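Local coordinates for putative esterase/lipase/thioesterase (Silicibacter sp., PDB 2PBL), which is a putative esterase or thioesterase of the alpha/beta-hydrolase fold that probably hydrolyses ester or thioester bonds, its natural substrate being undefined, at residues L147-L152 / N201-K206; A119-A124 / E154-R159; S195-Q200 / V227-A232. All coordinates share one frame; numbering follows the deposited sequence.

Three contacts illustrate how an alpha/beta-hydrolase fold ties loops and helices together beside its sheet. From the N terminus, contact 2 comes first: helix 109-126 is met again by residues 154-159, closing a loop that takes in strand 131-136 and helix 138-145. Within that loop lie residues 147-152, the first half of contact 1, whose partner 201-206 arrives only after strand 160-166, so contacts 1 and 2 cross. Contact 3 opens at 195-200, before contact 1 closes, and ends at 227-232 on helix 217-230; these two cross as well. Contacts 2 and 3 follow in series, their centres about 21 Å apart, and contact 1 touches both.

Contact 1: residues L147-L152 / N201-K206; sequences LDPEVL and NRYDAK
In the alpha/beta-hydrolase fold of this protein, the loop running into strand 206-212 is laid over the connection between helices 138-145 and 154-157, and Y203 meets L147, P149 and L152 across the junction. The ring of Y203 carries P149 over one face: CG of P149 sits 4.1 Å from the ring centroid, only 7° off the ring normal, a CH-pi contact. At the ring edge, Y203 OH donates to L152 O over 2.7 Å, reaching it from above the carbonyl plane. The backbone grips the same residue, since Y203 N donates to L147 O over 2.8 Å. R202 CA adds a CA-H...O contact of 3.2 Å to this L147 O. With chi1 at -71°, the L147 side chain leans beside its own backbone N, and its CD2 branch rests on Y203 CB at 3.8 Å and on A205 CB at 3.9 Å. D148 turns its carboxylate elsewhere, to a salt bridge with R145, while its OD1 accepts from E150 N in an Asx turn. Tyrosine thus joins the loop of the 131-136 to 160-166 crossover to the loop entering the adjacent parallel strand 206-212, two connections of the alpha/beta-hydrolase sheet.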
loop_
_atom_site.group_PDB
_atom_site.type_symbol
_atom_site.label_atom_id
_atom_site.label_comp_id
_atom_site.label_asym_id
_atom_site.label_seq_id
_atom_site.Cartn_x
_atom_site.Cartn_y
_atom_site.Cartn_z
ATOM N N LEU A 147 -8.190 8.178 -2.622
ATOM C CA LEU A 147 -8.478 9.600 -2.612
ATOM C C LEU A 147 -9.549 9.962 -3.646
ATOM O O LEU A 147 -9.942 11.124 -3.724
ATOM C CB LEU A 147 -7.220 10.423 -2.835
ATOM C CG LEU A 147 -6.245 10.409 -1.665
ATOM C CD1 LEU A 147 -4.940 11.132 -2.014
ATOM C CD2 LEU A 147 -6.926 11.068 -0.449
ATOM N N ASP A 148 -9.984 8.982 -4.433
ATOM C CA ASP A 148 -11.038 9.166 -5.423
ATOM C C ASP A 148 -12.437 9.114 -4.728
ATOM O O ASP A 148 -12.833 8.083 -4.194
ATOM C CB ASP A 148 -10.929 8.080 -6.451
ATOM C CG ASP A 148 -11.832 8.315 -7.648
ATOM O OD1 ASP A 148 -12.787 9.121 -7.566
ATOM O OD2 ASP A 148 -11.569 7.657 -8.669
ATOM N N PRO A 149 -13.169 10.247 -4.723
ATOM C CA PRO A 149 -14.485 10.271 -4.075
ATOM C C PRO A 149 -15.521 9.338 -4.628
ATOM O O PRO A 149 -16.562 9.115 -3.998
ATOM C CB PRO A 149 -14.934 11.731 -4.247
ATOM C CG PRO A 149 -13.590 12.481 -4.381
ATOM C CD PRO A 149 -12.817 11.572 -5.260
ATOM N N GLU A 150 -15.296 8.849 -5.844
ATOM C CA GLU A 150 -16.186 7.865 -6.452
ATOM C C GLU A 150 -15.892 6.468 -5.938
ATOM O O GLU A 150 -16.690 5.546 -6.089
ATOM C CB GLU A 150 -16.018 7.949 -7.977
ATOM C CG GLU A 150 -17.065 7.270 -8.764
ATOM C CD GLU A 150 -16.927 7.519 -10.253
ATOM O OE1 GLU A 150 -17.247 8.646 -10.689
ATOM O OE2 GLU A 150 -16.614 6.564 -11.014
ATOM N N VAL A 151 -14.717 6.295 -5.344
ATOM C CA VAL A 151 -14.298 5.011 -4.807
ATOM C C VAL A 151 -14.581 4.828 -3.310
ATOM O O VAL A 151 -15.170 3.817 -2.910
ATOM C CB VAL A 151 -12.814 4.746 -5.149
ATOM C CG1 VAL A 151 -12.318 3.451 -4.556
ATOM C CG2 VAL A 151 -12.630 4.721 -6.692
ATOM N N LEU A 152 -14.152 5.777 -2.479
ATOM C CA LEU A 152 -14.298 5.679 -1.007
ATOM C C LEU A 152 -15.424 6.624 -0.507
ATOM O O LEU A 152 -15.549 7.702 -1.037
ATOM C CB LEU A 152 -12.946 6.068 -0.388
ATOM C CG LEU A 152 -12.777 5.852 1.111
ATOM C CD1 LEU A 152 -12.620 4.411 1.379
ATOM C CD2 LEU A 152 -11.558 6.610 1.575
ATOM N N ASN A 201 -10.228 14.355 -9.374
ATOM C CA ASN A 201 -10.917 14.734 -8.177
ATOM C C ASN A 201 -10.316 13.960 -7.064
ATOM O O ASN A 201 -10.248 12.735 -7.151
ATOM C CB ASN A 201 -12.397 14.403 -8.313
ATOM C CG ASN A 201 -13.009 15.061 -9.522
ATOM O OD1 ASN A 201 -13.550 14.380 -10.408
ATOM N ND2 ASN A 201 -12.858 16.391 -9.610
ATOM N N ARG A 202 -9.822 14.656 -6.038
ATOM C CA ARG A 202 -9.231 13.962 -4.927
ATOM C C ARG A 202 -9.639 14.544 -3.595
ATOM O O ARG A 202 -9.813 15.733 -3.479
ATOM C CB ARG A 202 -7.716 13.980 -5.046
ATOM C CG ARG A 202 -7.231 13.328 -6.332
ATOM C CD ARG A 202 -5.766 13.340 -6.461
ATOM N NE ARG A 202 -5.159 14.673 -6.401
ATOM C CZ ARG A 202 -4.994 15.495 -7.428
ATOM N NH1 ARG A 202 -5.416 15.181 -8.648
ATOM N NH2 ARG A 202 -4.398 16.664 -7.227
ATOM N N TYR A 203 -9.891 13.686 -2.630
ATOM C CA TYR A 203 -10.068 14.143 -1.282
ATOM C C TYR A 203 -8.830 14.937 -0.884
ATOM O O TYR A 203 -7.702 14.664 -1.333
ATOM C CB TYR A 203 -10.231 12.982 -0.303
ATOM C CG TYR A 203 -11.585 12.279 -0.405
ATOM C CD1 TYR A 203 -12.751 12.951 -0.063
ATOM C CD2 TYR A 203 -11.681 10.946 -0.787
ATOM C CE1 TYR A 203 -13.950 12.346 -0.143
ATOM C CE2 TYR A 203 -12.891 10.321 -0.858
ATOM C CZ TYR A 203 -14.033 11.029 -0.540
ATOM O OH TYR A 203 -15.249 10.391 -0.569
ATOM N N ASP A 204 -9.061 15.916 -0.022
ATOM C CA ASP A 204 -8.017 16.758 0.480
ATOM C C ASP A 204 -7.190 15.931 1.467
ATOM O O ASP A 204 -7.721 15.385 2.473
ATOM C CB ASP A 204 -8.610 17.969 1.198
ATOM C CG ASP A 204 -9.382 18.896 0.254
ATOM O OD1 ASP A 204 -10.568 18.641 -0.008
ATOM O OD2 ASP A 204 -8.785 19.881 -0.182
ATOM N N ALA A 205 -5.897 15.864 1.199
ATOM C CA ALA A 205 -4.965 15.080 2.033
ATOM C C ALA A 205 -3.560 15.415 1.576
ATOM O O ALA A 205 -3.376 15.782 0.420
ATOM C CB ALA A 205 -5.197 13.621 1.894
ATOM N N LYS A 206 -2.591 15.339 2.490
ATOM C CA LYS A 206 -1.211 15.618 2.121
ATOM C C LYS A 206 -0.689 14.281 1.587
ATOM O O LYS A 206 -0.649 13.260 2.316
ATOM C CB LYS A 206 -0.397 16.082 3.320
ATOM C CG LYS A 206 0.969 16.685 2.962
ATOM C CD LYS A 206 1.659 17.184 4.255
ATOM C CE LYS A 206 2.920 18.073 4.070
ATOM N NZ LYS A 206 3.442 18.523 5.469
#

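Contact 2: residues A119-A124 / E154-R159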
loop_
_atom_site.group_PDB
_atom_site.type_symbol
_atom_site.label_atom_id
_atom_site.label_comp_id
_atom_site.label_asym_id
_atom_site.label_seq_id
_atom_site.Cartn_x
_atom_site.Cartn_y
_atom_site.Cartn_z
ATOM N N ALA A 119 -12.325 -2.370 2.757
ATOM C CA ALA A 119 -11.448 -2.612 3.897
ATOM C C ALA A 119 -11.192 -1.363 4.727
ATOM O O ALA A 119 -11.307 -1.422 5.937
ATOM C CB ALA A 119 -10.105 -3.206 3.427
ATOM N N VAL A 120 -10.844 -0.251 4.066
ATOM C CA VAL A 120 -10.562 1.024 4.742
ATOM C C VAL A 120 -11.823 1.425 5.486
ATOM O O VAL A 120 -11.752 1.789 6.658
ATOM C CB VAL A 120 -10.125 2.122 3.732
ATOM C CG1 VAL A 120 -10.011 3.478 4.375
ATOM C CG2 VAL A 120 -8.772 1.752 3.007
ATOM N N THR A 121 -12.968 1.309 4.805
ATOM C CA THR A 121 -14.277 1.646 5.380
ATOM C C THR A 121 -14.554 0.866 6.652
ATOM O O THR A 121 -14.935 1.467 7.634
ATOM C CB THR A 121 -15.428 1.452 4.373
ATOM O OG1 THR A 121 -15.234 2.377 3.296
ATOM C CG2 THR A 121 -16.794 1.709 5.015
ATOM N N ALA A 122 -14.340 -0.451 6.632
ATOM C CA ALA A 122 -14.497 -1.296 7.818
ATOM C C ALA A 122 -13.518 -0.954 8.940
ATOM O O ALA A 122 -13.905 -0.808 10.109
ATOM C CB ALA A 122 -14.366 -2.741 7.421
ATOM N N ALA A 123 -12.247 -0.780 8.596
ATOM C CA ALA A 123 -11.282 -0.392 9.617
ATOM C C ALA A 123 -11.661 0.963 10.255
ATOM O O ALA A 123 -11.497 1.142 11.456
ATOM C CB ALA A 123 -9.872 -0.371 9.056
ATOM N N ALA A 124 -12.184 1.894 9.447
ATOM C CA ALA A 124 -12.587 3.241 9.892
ATOM C C ALA A 124 -13.788 3.219 10.856
ATOM O O ALA A 124 -14.019 4.195 11.548
ATOM C CB ALA A 124 -12.894 4.109 8.721
ATOM N N GLU A 154 -17.570 9.444 1.285
ATOM C CA GLU A 154 -17.243 10.785 1.825
ATOM C C GLU A 154 -16.888 10.739 3.326
ATOM O O GLU A 154 -15.916 11.359 3.784
ATOM C CB GLU A 154 -18.470 11.688 1.634
ATOM C CG GLU A 154 -18.342 13.082 2.175
ATOM C CD GLU A 154 -17.525 13.960 1.273
ATOM O OE1 GLU A 154 -16.367 14.305 1.647
ATOM O OE2 GLU A 154 -18.051 14.272 0.174
ATOM N N ALA A 155 -17.700 10.039 4.100
ATOM C CA ALA A 155 -17.486 9.941 5.541
ATOM C C ALA A 155 -16.094 9.405 5.948
ATOM O O ALA A 155 -15.581 9.704 7.046
ATOM C CB ALA A 155 -18.564 9.069 6.194
ATOM N N VAL A 156 -15.485 8.617 5.083
ATOM C CA VAL A 156 -14.137 8.079 5.356
ATOM C C VAL A 156 -13.119 9.022 4.736
ATOM O O VAL A 156 -12.139 9.420 5.335
ATOM C CB VAL A 156 -13.942 6.649 4.749
ATOM C CG1 VAL A 156 -12.669 6.010 5.294
ATOM C CG2 VAL A 156 -15.114 5.816 5.085
ATOM N N GLY A 157 -13.343 9.369 3.480
ATOM C CA GLY A 157 -12.450 10.265 2.820
ATOM C C GLY A 157 -12.234 11.552 3.593
ATOM O O GLY A 157 -11.069 12.006 3.713
ATOM N N ALA A 158 -13.290 12.126 4.165
ATOM C CA ALA A 158 -13.147 13.419 4.870
ATOM C C ALA A 158 -12.122 13.368 5.966
ATOM O O ALA A 158 -11.511 14.392 6.294
ATOM C CB ALA A 158 -14.461 13.871 5.437
ATOM N N ARG A 159 -11.919 12.153 6.495
ATOM C CA ARG A 159 -10.998 11.902 7.622
ATOM C C ARG A 159 -9.586 11.598 7.194
ATOM O O ARG A 159 -8.670 11.571 8.055
ATOM C CB ARG A 159 -11.491 10.729 8.426
ATOM C CG ARG A 159 -12.795 10.955 9.202
ATOM C CD ARG A 159 -13.376 9.654 9.653
ATOM N NE ARG A 159 -12.503 8.966 10.613
ATOM C CZ ARG A 159 -12.737 7.756 11.082
ATOM N NH1 ARG A 159 -13.820 7.097 10.742
ATOM N NH2 ARG A 159 -11.902 7.202 11.938
#
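V156 holds its CG1 branch on the far side of the CA-CB bond from its own N (chi1 -168°), and V120 has its CG1 in the same setting, which brings the two methyls together across the gap between the helices. R159 reaches the same helix differently: its chain bends at chi3 (64°), bringing the guanidinium round to the backbone of A124. The two valine side chains cross obliquely, V120 CG1 lying 3.8 Å from V156 CG1. That V156 methyl also rests on A124 CB at 3.9 Å, while the other branch, V156 CG2, faces T121 OG1 at 3.9 Å. The threonine hydroxyl has its polar partner within its own helix, at S117 O, and offers the valine a van der Waals surface.

Two beta-alpha-beta crossovers meet here: helix 109-126 links strands 94-99 and 131-136, and helix 154-157 lies on the path from 131-136 to the adjacent parallel strand 160-166. I131, on the strand shared by both, packs against A124, V156 and R159 together.

The polar part of the contact is one nearly straight bond, R159 NH1 to A124 O, 3.0 Å with 168° at the hydrogen. The oxygen sits at the edge of the guanidinium, close to its plane, although the donor is tilted from the carbonyl plane. NH2 of the same group donates to the carbonyls of I127 and G129. A leucine in place of R159 would probably leave these three carbonyl oxygens without the guanidinium that they share. A124 O, near the C-terminal end of helix 109-126, and the two carbonyls just after it gather round this cation, which is likely to suit the negative end of the helix dipole. A124 CB completes the approach, 3.7 Å from R159 NH1.

Contact 3: residues S195-Q200 / V227-A232; sequences SPVEMQ and VEAWDA
The 3-10 turn 196-198 comes up against the C-terminal part of helix 217-230, the backbones being nearest at V197 and A229, whose CA atoms are 5.6 Å apart. The contact packs the loop before strand 206-212 against the helix of the 206-212 to 233-237 crossover in the alpha/beta-hydrolase fold. W230 gives the largest share. Its indole NE1 donates to P196 O at 3.0 Å, but the bond is bent, with 136° at the hydrogen, and the oxygen is tilted somewhat out of the ring plane. P196 O is doubly used: M199 N, which closes the 3-10 turn, and W230 NE1 reach it from opposite faces of its carbonyl plane. M199, a selenomethionine, bends at chi3 (53°), placing its CE 3.8 Å from W230 CZ2. Its SE lies at the edge of the six-membered ring, 5.3 Å from the centroid, in a Met-aromatic contact. P196 CB touches W230 CZ2 as well, at 4.1 Å, and V197 CB meets A229 CB at 4.2 Å. Water 2 lies within reach of both Q200 OE1 and A229 O, 2.9 Å from A229 O, and may link them. R202 adds a cation-pi interaction with W230, and L147 and A144 pack on the same side chain. The chemistry implies an indole placed by one bent hydrogen bond, with cation-pi, apolar and Met-aromatic contacts around it, its buried N-H satisfied by a carbonyl that already serves the turn.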
loop_
_atom_site.group_PDB
_atom_site.type_symbol
_atom_site.label_atom_id
_atom_site.label_comp_id
_atom_site.label_asym_id
_atom_site.label_seq_id
_atom_site.Cartn_x
_atom_site.Cartn_y
_atom_site.Cartn_z
ATOM N N SER A 195 -5.597 4.268 -13.287
ATOM C CA SER A 195 -4.350 4.968 -13.101
ATOM C C SER A 195 -4.551 6.228 -12.256
ATOM O O SER A 195 -5.269 7.123 -12.639
ATOM C CB SER A 195 -3.732 5.378 -14.442
ATOM O OG SER A 195 -3.450 4.244 -15.243
ATOM N N PRO A 196 -3.897 6.297 -11.098
ATOM C CA PRO A 196 -3.896 7.469 -10.241
ATOM C C PRO A 196 -3.520 8.781 -10.950
ATOM O O PRO A 196 -4.063 9.821 -10.618
ATOM C CB PRO A 196 -2.860 7.067 -9.179
ATOM C CG PRO A 196 -3.023 5.646 -9.099
ATOM C CD PRO A 196 -3.197 5.182 -10.436
ATOM N N VAL A 197 -2.622 8.746 -11.943
ATOM C CA VAL A 197 -2.285 9.980 -12.647
ATOM C C VAL A 197 -3.505 10.583 -13.357
ATOM O O VAL A 197 -3.528 11.784 -13.585
ATOM C CB VAL A 197 -1.136 9.836 -13.686
ATOM C CG1 VAL A 197 0.106 9.449 -13.033
ATOM C CG2 VAL A 197 -1.518 8.874 -14.815
ATOM N N GLU A 198 -4.518 9.764 -13.641
ATOM C CA GLU A 198 -5.757 10.224 -14.307
ATOM C C GLU A 198 -6.815 10.841 -13.415
ATOM O O GLU A 198 -7.817 11.374 -13.895
ATOM C CB GLU A 198 -6.388 9.042 -15.033
ATOM C CG GLU A 198 -5.499 8.523 -16.092
ATOM C CD GLU A 198 -5.227 9.552 -17.179
ATOM O OE1 GLU A 198 -6.206 10.097 -17.729
ATOM O OE2 GLU A 198 -4.031 9.799 -17.461
HETATM N N MSE A 199 -6.615 10.750 -12.105
HETATM C CA MSE A 199 -7.606 11.198 -11.157
HETATM C C MSE A 199 -7.546 12.658 -11.019
HETATM O O MSE A 199 -6.525 13.211 -10.656
HETATM C CB MSE A 199 -7.382 10.522 -9.809
HETATM C CG MSE A 199 -7.812 9.163 -9.802
HETATM SE SE MSE A 199 -6.993 8.261 -8.167
HETATM C CE MSE A 199 -7.517 9.454 -6.701
ATOM N N GLN A 200 -8.666 13.294 -11.320
ATOM C CA GLN A 200 -8.748 14.734 -11.231
ATOM C C GLN A 200 -9.401 15.190 -9.971
ATOM O O GLN A 200 -9.145 16.295 -9.509
ATOM C CB GLN A 200 -9.480 15.254 -12.452
ATOM C CG GLN A 200 -8.865 14.800 -13.761
ATOM C CD GLN A 200 -7.398 15.198 -13.893
ATOM O OE1 GLN A 200 -6.917 16.142 -13.236
ATOM N NE2 GLN A 200 -6.667 14.462 -14.735
ATOM N N VAL A 227 3.866 12.503 -8.594
ATOM C CA VAL A 227 4.271 13.783 -8.049
ATOM C C VAL A 227 3.854 14.918 -8.995
ATOM O O VAL A 227 3.237 15.920 -8.564
ATOM C CB VAL A 227 5.789 13.807 -7.725
ATOM C CG1 VAL A 227 6.209 15.205 -7.373
ATOM C CG2 VAL A 227 6.126 12.842 -6.633
ATOM N N GLU A 228 4.153 14.760 -10.296
ATOM C CA GLU A 228 3.770 15.758 -11.286
ATOM C C GLU A 228 2.270 15.974 -11.438
ATOM O O GLU A 228 1.805 17.118 -11.462
ATOM C CB GLU A 228 4.303 15.385 -12.662
ATOM C CG GLU A 228 5.782 15.634 -12.821
ATOM C CD GLU A 228 6.334 15.180 -14.168
ATOM O OE1 GLU A 228 5.665 14.399 -14.911
ATOM O OE2 GLU A 228 7.468 15.613 -14.442
ATOM N N ALA A 229 1.533 14.878 -11.585
ATOM C CA ALA A 229 0.078 14.941 -11.792
ATOM C C ALA A 229 -0.666 15.610 -10.633
ATOM O O ALA A 229 -1.576 16.378 -10.841
ATOM C CB ALA A 229 -0.457 13.568 -11.997
ATOM N N TRP A 230 -0.235 15.337 -9.413
ATOM C CA TRP A 230 -0.950 15.795 -8.201
ATOM C C TRP A 230 -0.253 16.903 -7.432
ATOM O O TRP A 230 -0.711 17.321 -6.339
ATOM C CB TRP A 230 -1.060 14.575 -7.273
ATOM C CG TRP A 230 -2.006 13.439 -7.671
ATOM C CD1 TRP A 230 -2.587 13.198 -8.890
ATOM C CD2 TRP A 230 -2.385 12.334 -6.824
ATOM N NE1 TRP A 230 -3.370 12.068 -8.817
ATOM C CE2 TRP A 230 -3.259 11.526 -7.555
ATOM C CE3 TRP A 230 -2.131 12.013 -5.472
ATOM C CZ2 TRP A 230 -3.810 10.378 -7.033
ATOM C CZ3 TRP A 230 -2.733 10.854 -4.936
ATOM C CH2 TRP A 230 -3.561 10.065 -5.720
ATOM N N ASP A 231 0.873 17.376 -7.951
ATOM C CA ASP A 231 1.689 18.305 -7.194
ATOM C C ASP A 231 1.940 17.778 -5.743
ATOM O O ASP A 231 1.770 18.515 -4.733
ATOM C CB ASP A 231 1.004 19.665 -7.215
ATOM C CG ASP A 231 1.916 20.801 -6.781
ATOM O OD1 ASP A 231 3.157 20.601 -6.673
ATOM O OD2 ASP A 231 1.369 21.910 -6.545
ATOM N N ALA A 232 2.316 16.500 -5.626
ATOM C CA ALA A 232 2.503 15.881 -4.322
ATOM C C ALA A 232 3.905 16.153 -3.825
ATOM O O ALA A 232 4.750 16.564 -4.615
ATOM C CB ALA A 232 2.280 14.359 -4.414
HETATM O O HOH W 1 -4.864 17.111 -10.969
HETATM O O HOH W 2 -3.696 15.808 -12.720
#